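Local coordinates for putative cell filamentation protein (Bartonella quintana, PDB 4N67), which is probably a Fic-domain AMP transferase of the Bep effector kind, thought to adenylylate target proteins, and is seen here with bound ADP, at residues G55-A60 with K127-G132; I65-F70 with E75-T80. The protein carries 2 engineered substitutions. One frame throughout, in Å; residues are numbered along the deposited sequence. Where two conformers were deposited one is given.

In the fold
Both contacts belong to the Fic/DOC family region and share helix 59-70, one near its start and the other in its last turns. Their centres lie 21 Å apart and their nearest atoms about 5 Å, without touching. Along the chain contact 2 is nested within the span that contact 1 closes: 65-70 and 75-80 follow 55-60, and 127-132 comes last. Contact 1, toward the periphery, joins the lead-in to helix 59-70 to the turn after helix 112-126. Contact 2 is buried and near the ligand, with the side chain of Phe70 about 6 Å from ADP and 5 Å from magnesium, and joins the other end to the following loop. One helix thus links periphery and nucleotide site.

Contact 1 (G55-A60 with K127-G132); sequences GKFDAA and KNNLQG
Asn129 reaches toward the loop before helix 59-70 and meets Gly55 and Phe57 with its amide. From CB, pointing at the other segment, the chain passes to CG, set anti to the carbonyl carbon (chi1 -65°), and CG lies 3.7 Å from Phe57 CD1. There the group forks. ND2 comes to the edge of the phenyl ring, in its plane, and gives a weak, bent hydrogen bond to Gly55 O, 3.2 Å from ND2 with 135° at the hydrogen. OD1 accepts a hydrogen bond from a water 2.7 Å away, and that water in turn accepts one from Phe57 N at 2.8 Å. Asparagine suits the place: it tolerates the left-handed backbone, and its short amide can both donate to a carbonyl and, through water, serve a backbone N-H. Its backbone belongs to the Schellman motif closing helix 112-126: Asn129 N bonds to Leu124 O, with Asn128 at positive phi as the C-prime residue. The ring of Phe57 stands 77° from the amide plane and packs on Leu124, Lys169, Leu170 and Ala173, a largely apolar place that suits an aromatic residue. Next to it, Asp58 N-caps helix 59-70, its OD1 accepting from Tyr61 N.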
loop_
_atom_site.group_PDB
_atom_site.type_symbol
_atom_site.label_atom_id
_atom_site.label_comp_id
_atom_site.label_asym_id
_atom_site.label_seq_id
_atom_site.Cartn_x
_atom_site.Cartn_y
_atom_site.Cartn_z
ATOM N N GLY A 55 10.460 3.301 14.400
ATOM C CA GLY A 55 11.280 2.156 14.804
ATOM C C GLY A 55 10.636 0.822 14.456
ATOM O O GLY A 55 11.352 -0.175 14.234
ATOM N N LYS A 56 9.291 0.790 14.416
ATOM C CA LYS A 56 8.541 -0.418 14.066
ATOM C C LYS A 56 7.777 -0.239 12.755
ATOM O O LYS A 56 6.934 0.660 12.620
ATOM C CB LYS A 56 7.483 -0.775 15.105
ATOM C CG LYS A 56 7.968 -1.283 16.422
ATOM C CD LYS A 56 6.747 -1.772 17.197
ATOM C CE LYS A 56 7.046 -1.917 18.659
ATOM N NZ LYS A 56 8.154 -2.879 18.884
ATOM N N PHE A 57 8.055 -1.122 11.808
ATOM C CA PHE A 57 7.349 -1.115 10.521
ATOM C C PHE A 57 6.301 -2.203 10.585
ATOM O O PHE A 57 6.531 -3.368 10.228
ATOM C CB PHE A 57 8.356 -1.307 9.372
ATOM C CG PHE A 57 9.182 -0.085 9.126
ATOM C CD1 PHE A 57 10.365 0.135 9.808
ATOM C CD2 PHE A 57 8.751 0.864 8.209
ATOM C CE1 PHE A 57 11.092 1.288 9.591
ATOM C CE2 PHE A 57 9.463 2.013 8.007
ATOM C CZ PHE A 57 10.635 2.221 8.681
ATOM N N ASP A 58 5.146 -1.852 11.143
ATOM C CA ASP A 58 4.117 -2.825 11.450
ATOM C C ASP A 58 2.773 -2.479 10.811
ATOM O O ASP A 58 2.638 -1.485 10.071
ATOM C CB ASP A 58 3.997 -3.001 12.971
ATOM C CG ASP A 58 3.648 -1.704 13.732
ATOM O OD1 ASP A 58 3.378 -0.680 13.088
ATOM O OD2 ASP A 58 3.653 -1.772 15.004
ATOM N N ALA A 59 1.761 -3.305 11.056
ATOM C CA ALA A 59 0.441 -3.049 10.474
ATOM C C ALA A 59 -0.130 -1.700 10.919
ATOM O O ALA A 59 -0.810 -1.005 10.157
ATOM C CB ALA A 59 -0.502 -4.177 10.811
ATOM N N ALA A 60 0.144 -1.332 12.163
ATOM C CA ALA A 60 -0.289 -0.028 12.662
ATOM C C ALA A 60 0.309 1.088 11.863
ATOM O O ALA A 60 -0.363 2.074 11.564
ATOM C CB ALA A 60 0.049 0.147 14.114
ATOM N N LYS A 127 14.447 -9.642 10.508
ATOM C CA LYS A 127 15.471 -9.159 9.610
ATOM C C LYS A 127 15.919 -7.747 9.931
ATOM O O LYS A 127 16.575 -7.117 9.109
ATOM C CB LYS A 127 14.979 -9.233 8.167
ATOM C CG LYS A 127 14.744 -10.653 7.713
ATOM C CD LYS A 127 14.513 -10.761 6.220
ATOM C CE LYS A 127 14.974 -12.127 5.735
ATOM N NZ LYS A 127 14.495 -12.363 4.349
ATOM N N ASN A 128 15.644 -7.275 11.138
ATOM C CA ASN A 128 16.078 -5.972 11.565
ATOM C C ASN A 128 15.704 -4.866 10.559
ATOM O O ASN A 128 16.522 -4.024 10.224
ATOM C CB ASN A 128 17.584 -6.010 11.811
ATOM C CG ASN A 128 18.076 -4.828 12.587
ATOM O OD1 ASN A 128 17.343 -4.230 13.380
ATOM N ND2 ASN A 128 19.334 -4.459 12.355
ATOM N N ASN A 129 14.454 -4.897 10.114
ATOM C CA ASN A 129 13.904 -3.939 9.149
ATOM C C ASN A 129 14.743 -3.785 7.900
ATOM O O ASN A 129 14.823 -2.689 7.325
ATOM C CB ASN A 129 13.684 -2.584 9.806
ATOM C CG ASN A 129 12.631 -2.647 10.872
ATOM O OD1 ASN A 129 11.693 -3.465 10.796
ATOM N ND2 ASN A 129 12.785 -1.805 11.892
ATOM N N LEU A 130 15.341 -4.892 7.466
ATOM C CA LEU A 130 16.203 -4.932 6.290
ATOM C C LEU A 130 17.467 -4.088 6.366
ATOM O O LEU A 130 18.059 -3.808 5.335
ATOM C CB LEU A 130 15.405 -4.579 5.025
ATOM C CG LEU A 130 14.072 -5.300 4.804
ATOM C CD1 LEU A 130 13.535 -5.003 3.401
ATOM C CD2 LEU A 130 14.226 -6.804 5.034
ATOM N N GLN A 131 17.913 -3.736 7.573
ATOM C CA GLN A 131 19.201 -3.080 7.749
ATOM C C GLN A 131 20.367 -4.050 7.543
ATOM O O GLN A 131 20.217 -5.270 7.654
ATOM C CB GLN A 131 19.301 -2.485 9.151
ATOM C CG GLN A 131 18.303 -1.393 9.440
ATOM C CD GLN A 131 18.446 -0.828 10.841
ATOM O OE1 GLN A 131 17.473 -0.759 11.580
ATOM N NE2 GLN A 131 19.655 -0.419 11.209
ATOM N N GLY A 132 21.535 -3.515 7.194
ATOM C CA GLY A 132 22.722 -4.320 7.083
ATOM C C GLY A 132 22.804 -5.216 5.873
ATOM O O GLY A 132 23.512 -6.220 5.865
HETATM O O HOH W 1 9.673 -3.336 12.534
#

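Contact 2 (I65-F70 with E75-T80); sequences IHWCLF and EWAGVT
Ala77, His66 and Trp67 carry most of this contact, with Gly78 close behind. Ala77 CB points at the helix end and packs 3.7 Å from Phe70 CB, close also to the carbonyl carbon of Phe70; so small a side chain lets the loop lie tight on the last turn. His66 has CG anti to its own N (chi1 -169°), which sends the imidazole across to the loop. ND1 accepts from Gly78 N in a nearly straight bond of 2.9 Å and 174°, the donor lying close to the ring plane. NE2 bonds to Lys157 O, so both ring nitrogens are engaged and the ring's rotation is fixed; this pattern is consistent with a neutral ring protonated on NE2. At the rim, CE1 stands 3.6 Å from Trp76 CZ3, and Phe70 CD2 sits over one face, offset toward the rim. Trp67 brings CD1 to Ala77 O, 3.4 Å away at the indole edge. Gly78, lacking a side chain, lets its CA come within 4.0 Å of Trp67 CB and takes the positive phi of a type II beta turn, Trp76 to Val79. Through Lys157 O and a stack on Phe155, His66 also holds the HPFRKGNGR Fic signature loop, near bound ADP and magnesium.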
loop_
_atom_site.group_PDB
_atom_site.type_symbol
_atom_site.label_atom_id
_atom_site.label_comp_id
_atom_site.label_asym_id
_atom_site.label_seq_id
_atom_site.Cartn_x
_atom_site.Cartn_y
_atom_site.Cartn_z
ATOM N N ILE A 65 -0.163 5.322 7.559
ATOM C CA ILE A 65 0.069 5.847 6.238
ATOM C C ILE A 65 -1.219 6.012 5.457
ATOM O O ILE A 65 -1.482 7.075 4.877
ATOM C CB ILE A 65 1.050 4.964 5.432
ATOM C CG1 ILE A 65 2.432 4.950 6.102
ATOM C CG2 ILE A 65 1.155 5.431 3.998
ATOM C CD1 ILE A 65 3.342 3.894 5.532
ATOM N N HIS A 66 -2.053 4.973 5.450
ATOM C CA HIS A 66 -3.306 5.041 4.703
ATOM C C HIS A 66 -4.155 6.186 5.256
ATOM O O HIS A 66 -4.771 6.943 4.518
ATOM C CB HIS A 66 -4.075 3.741 4.795
ATOM C CG HIS A 66 -5.226 3.665 3.864
ATOM N ND1 HIS A 66 -6.507 4.056 4.210
ATOM C CD2 HIS A 66 -5.296 3.227 2.589
ATOM C CE1 HIS A 66 -7.309 3.854 3.179
ATOM N NE2 HIS A 66 -6.599 3.366 2.184
ATOM N N TRP A 67 -4.191 6.321 6.575
ATOM C CA TRP A 67 -4.970 7.397 7.201
ATOM C C TRP A 67 -4.421 8.768 6.735
ATOM O O TRP A 67 -5.172 9.653 6.341
ATOM C CB TRP A 67 -4.940 7.305 8.719
ATOM C CG TRP A 67 -5.798 8.357 9.339
ATOM C CD1 TRP A 67 -7.145 8.267 9.550
ATOM C CD2 TRP A 67 -5.388 9.642 9.775
ATOM N NE1 TRP A 67 -7.593 9.467 10.121
ATOM C CE2 TRP A 67 -6.535 10.310 10.259
ATOM C CE3 TRP A 67 -4.159 10.308 9.790
ATOM C CZ2 TRP A 67 -6.496 11.619 10.766
ATOM C CZ3 TRP A 67 -4.131 11.670 10.302
ATOM C CH2 TRP A 67 -5.289 12.269 10.774
ATOM N N CYS A 68 -3.108 8.960 6.775
ATOM C CA CYS A 68 -2.540 10.256 6.388
ATOM C C CYS A 68 -2.874 10.556 4.933
ATOM O O CYS A 68 -3.296 11.668 4.594
ATOM C CB CYS A 68 -1.036 10.271 6.633
ATOM S SG CYS A 68 -0.569 10.263 8.379
ATOM N N LEU A 69 -2.710 9.565 4.073
ATOM C CA LEU A 69 -2.947 9.800 2.642
ATOM C C LEU A 69 -4.420 10.017 2.316
ATOM O O LEU A 69 -4.726 10.804 1.416
ATOM C CB LEU A 69 -2.390 8.647 1.765
ATOM C CG LEU A 69 -0.886 8.414 1.855
ATOM C CD1 LEU A 69 -0.476 7.243 0.974
ATOM C CD2 LEU A 69 -0.056 9.648 1.524
ATOM N N PHE A 70 -5.330 9.363 3.034
ATOM C CA PHE A 70 -6.711 9.295 2.619
ATOM C C PHE A 70 -7.740 9.906 3.549
ATOM O O PHE A 70 -8.918 9.964 3.177
ATOM C CB PHE A 70 -7.124 7.855 2.300
ATOM C CG PHE A 70 -6.485 7.314 1.070
ATOM C CD1 PHE A 70 -7.050 7.576 -0.153
ATOM C CD2 PHE A 70 -5.306 6.577 1.125
ATOM C CE1 PHE A 70 -6.463 7.104 -1.321
ATOM C CE2 PHE A 70 -4.716 6.123 -0.044
ATOM C CZ PHE A 70 -5.282 6.411 -1.261
ATOM N N GLU A 75 -13.958 8.479 4.872
ATOM C CA GLU A 75 -14.240 8.320 6.319
ATOM C C GLU A 75 -13.509 7.122 6.919
ATOM O O GLU A 75 -13.097 7.164 8.097
ATOM C CB GLU A 75 -15.731 8.190 6.600
ATOM C CG GLU A 75 -16.524 9.479 6.376
ATOM C CD GLU A 75 -17.999 9.297 6.659
ATOM O OE1 GLU A 75 -18.334 8.644 7.667
ATOM O OE2 GLU A 75 -18.818 9.822 5.895
ATOM N N TRP A 76 -13.332 6.091 6.093
ATOM C CA TRP A 76 -12.695 4.839 6.524
ATOM C C TRP A 76 -11.198 4.823 6.311
ATOM O O TRP A 76 -10.575 3.750 6.411
ATOM C CB TRP A 76 -13.344 3.617 5.817
ATOM C CG TRP A 76 -13.518 3.803 4.347
ATOM C CD1 TRP A 76 -14.632 4.308 3.696
ATOM C CD2 TRP A 76 -12.557 3.539 3.320
ATOM N NE1 TRP A 76 -14.397 4.365 2.357
ATOM C CE2 TRP A 76 -13.150 3.872 2.093
ATOM C CE3 TRP A 76 -11.275 2.976 3.307
ATOM C CZ2 TRP A 76 -12.484 3.719 0.882
ATOM C CZ3 TRP A 76 -10.622 2.837 2.109
ATOM C CH2 TRP A 76 -11.235 3.228 0.910
ATOM N N ALA A 77 -10.557 5.963 6.057
ATOM C CA ALA A 77 -9.094 5.962 5.908
ATOM C C ALA A 77 -8.472 5.327 7.156
ATOM O O ALA A 77 -8.846 5.638 8.277
ATOM C CB ALA A 77 -8.545 7.368 5.723
ATOM N N GLY A 78 -7.475 4.480 6.916
ATOM C CA GLY A 78 -6.767 3.778 7.985
ATOM C C GLY A 78 -7.435 2.505 8.456
ATOM O O GLY A 78 -6.872 1.823 9.293
ATOM N N VAL A 79 -8.618 2.202 7.946
ATOM C CA VAL A 79 -9.385 1.026 8.400
ATOM C C VAL A 79 -9.278 -0.057 7.329
ATOM O O VAL A 79 -9.523 0.201 6.140
ATOM C CB VAL A 79 -10.863 1.393 8.656
ATOM C CG1 VAL A 79 -11.624 0.189 9.214
ATOM C CG2 VAL A 79 -10.970 2.579 9.587
ATOM N N THR A 80 -8.937 -1.270 7.752
ATOM C CA THR A 80 -8.795 -2.371 6.800
ATOM C C THR A 80 -10.167 -2.952 6.448
ATOM O O THR A 80 -11.118 -2.844 7.216
ATOM C CB THR A 80 -7.805 -3.443 7.306
ATOM O OG1 THR A 80 -8.181 -3.872 8.617
ATOM C CG2 THR A 80 -6.384 -2.911 7.302
#